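Long-range contact in CREG-like beta-barrel domain-containing protein (Agrobacterium tumefaciens, PDB 3DNH), which is of unknown function but has the CREG-like beta-barrel of the pyridoxamine 5'-phosphate oxidase family, whose clan commonly binds FMN: residues A[107-112]-A[152-157]. Residues are numbered along the deposited sequence; the frame is centred on the assembly and turned at random.
Sequences LTLVGR and EGVQIN
Leu-109 faces Val-154, its non-hydrogen-bonded partner, and Leu-107 meets that valine from two residues back, where 107-112 and 152-157 are antiparallel neighbours in the closed six-stranded barrel. Leu-107 reaches diagonally across, its CD1 3.7 Å from Val-154 CG1; Leu-109 instead lies alongside the valine, pointing the same way, with CD2 4.0 Å from Val-154 CG2. Ile-156 has CG1 anti to its backbone N (chi1 -176°), and the next torsion carries its CD1 across to Leu-107 CB, 3.7 Å away. Helix 28-38 packs on Leu-107, and Leu-172 of helix 169-172 on Leu-109 and Val-154. The other face, with Thr-108, Val-110 and Gln-155, meets the second subunit: Thr-108 OG1 bonds to Thr-56 O there, while Tyr-55 of that subunit packs against Thr-108 and Gln-155. A classic beta bulge interrupts the pairing, Val-110 O accepting from both Glu-152 N (2.7 Å) and Gly-153 N (3.0 Å), the latter bent to 135°. Beyond it the extended Glu-152 side chain runs alongside Gly-111 CA towards Arg-112, guanidinium and carboxylate planes 64° apart. Glu-152 OE1 bonds to Tyr-53 OH of the second subunit and makes a long salt bridge, 3.9 Å, to Arg-112 NE, while a water donates to Glu-152 OE2 at 2.8 Å.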
loop_
_atom_site.group_PDB
_atom_site.type_symbol
_atom_site.label_atom_id
_atom_site.label_comp_id
_atom_site.label_asym_id
_atom_site.label_seq_id
_atom_site.Cartn_x
_atom_site.Cartn_y
_atom_site.Cartn_z
ATOM N N LEU A 107 -9.158 3.196 3.538
ATOM C CA LEU A 107 -9.773 4.476 3.285
ATOM C C LEU A 107 -9.299 5.025 1.953
ATOM O O LEU A 107 -8.096 5.251 1.764
ATOM C CB LEU A 107 -9.505 5.430 4.461
ATOM C CG LEU A 107 -9.832 6.897 4.255
ATOM C CD1 LEU A 107 -11.367 7.067 4.325
ATOM C CD2 LEU A 107 -9.146 7.728 5.300
ATOM N N THR A 108 -10.234 5.187 1.012
ATOM C CA THR A 108 -9.902 5.799 -0.271
ATOM C C THR A 108 -10.388 7.248 -0.312
ATOM O O THR A 108 -11.554 7.520 -0.049
ATOM C CB THR A 108 -10.452 4.975 -1.474
ATOM O OG1 THR A 108 -9.869 3.675 -1.439
ATOM C CG2 THR A 108 -10.066 5.631 -2.789
ATOM N N LEU A 109 -9.473 8.169 -0.630
ATOM C CA LEU A 109 -9.786 9.587 -0.751
ATOM C C LEU A 109 -9.459 10.025 -2.170
ATOM O O LEU A 109 -8.335 9.849 -2.633
ATOM C CB LEU A 109 -8.999 10.416 0.277
ATOM C CG LEU A 109 -9.016 9.958 1.755
ATOM C CD1 LEU A 109 -7.987 10.754 2.547
ATOM C CD2 LEU A 109 -10.405 10.179 2.374
ATOM N N VAL A 110 -10.470 10.555 -2.861
ATOM C CA VAL A 110 -10.326 11.016 -4.227
ATOM C C VAL A 110 -10.393 12.536 -4.250
ATOM O O VAL A 110 -11.265 13.110 -3.625
ATOM C CB VAL A 110 -11.394 10.366 -5.126
ATOM C CG1 VAL A 110 -11.323 10.907 -6.550
ATOM C CG2 VAL A 110 -11.259 8.844 -5.075
ATOM N N GLY A 111 -9.482 13.192 -4.973
ATOM C CA GLY A 111 -9.545 14.664 -5.091
ATOM C C GLY A 111 -8.441 15.263 -5.931
ATOM O O GLY A 111 -8.040 14.675 -6.936
ATOM N N ARG A 112 -7.965 16.449 -5.541
ATOM C CA ARG A 112 -6.883 17.126 -6.281
ATOM C C ARG A 112 -5.620 17.295 -5.454
ATOM O O ARG A 112 -5.680 17.481 -4.244
ATOM C CB ARG A 112 -7.349 18.459 -6.888
ATOM C CG ARG A 112 -8.323 18.267 -8.042
ATOM C CD ARG A 112 -9.005 19.545 -8.486
ATOM N NE ARG A 112 -9.949 19.195 -9.547
ATOM C CZ ARG A 112 -9.628 19.002 -10.830
ATOM N NH1 ARG A 112 -10.575 18.627 -11.685
ATOM N NH2 ARG A 112 -8.378 19.184 -11.266
ATOM N N GLU A 152 -12.274 15.286 -2.392
ATOM C CA GLU A 152 -13.559 15.542 -3.002
ATOM C C GLU A 152 -14.525 14.372 -2.839
ATOM O O GLU A 152 -15.728 14.530 -3.008
ATOM C CB GLU A 152 -13.399 15.895 -4.494
ATOM C CG GLU A 152 -12.543 17.104 -4.726
ATOM C CD GLU A 152 -12.405 17.441 -6.174
ATOM O OE1 GLU A 152 -11.593 16.814 -6.873
ATOM O OE2 GLU A 152 -13.100 18.361 -6.616
ATOM N N GLY A 153 -14.009 13.198 -2.509
ATOM C CA GLY A 153 -14.870 12.035 -2.366
ATOM C C GLY A 153 -14.164 11.016 -1.537
ATOM O O GLY A 153 -12.918 10.966 -1.524
ATOM N N VAL A 154 -14.939 10.227 -0.808
ATOM C CA VAL A 154 -14.385 9.340 0.243
ATOM C C VAL A 154 -15.058 7.989 0.112
ATOM O O VAL A 154 -16.285 7.921 -0.049
ATOM C CB VAL A 154 -14.734 9.864 1.667
ATOM C CG1 VAL A 154 -14.217 8.912 2.800
ATOM C CG2 VAL A 154 -14.220 11.239 1.857
ATOM N N GLN A 155 -14.273 6.921 0.219
ATOM C CA GLN A 155 -14.843 5.575 0.441
ATOM C C GLN A 155 -14.117 4.879 1.600
ATOM O O GLN A 155 -12.908 4.882 1.627
ATOM C CB GLN A 155 -14.687 4.763 -0.838
ATOM C CG GLN A 155 -15.603 3.586 -0.966
ATOM C CD GLN A 155 -17.078 3.978 -1.085
ATOM O OE1 GLN A 155 -17.448 5.062 -1.575
ATOM N NE2 GLN A 155 -17.914 3.094 -0.630
ATOM N N ILE A 156 -14.843 4.305 2.551
ATOM C CA ILE A 156 -14.212 3.498 3.595
ATOM C C ILE A 156 -14.668 2.048 3.499
ATOM O O ILE A 156 -15.832 1.748 3.219
ATOM C CB ILE A 156 -14.424 4.054 5.026
ATOM C CG1 ILE A 156 -13.657 3.219 6.071
ATOM C CG2 ILE A 156 -15.893 4.076 5.404
ATOM C CD1 ILE A 156 -12.129 3.296 5.987
ATOM N N ASN A 157 -13.745 1.146 3.798
ATOM C CA ASN A 157 -13.883 -0.235 3.385
ATOM C C ASN A 157 -13.230 -1.224 4.339
ATOM O O ASN A 157 -12.177 -0.943 4.898
ATOM C CB ASN A 157 -13.196 -0.338 2.042
ATOM C CG ASN A 157 -14.008 -1.023 1.069
ATOM O OD1 ASN A 157 -14.056 -2.258 1.042
ATOM N ND2 ASN A 157 -14.700 -0.249 0.244
HETATM O O HOH W 1 -12.309 19.440 -9.088
#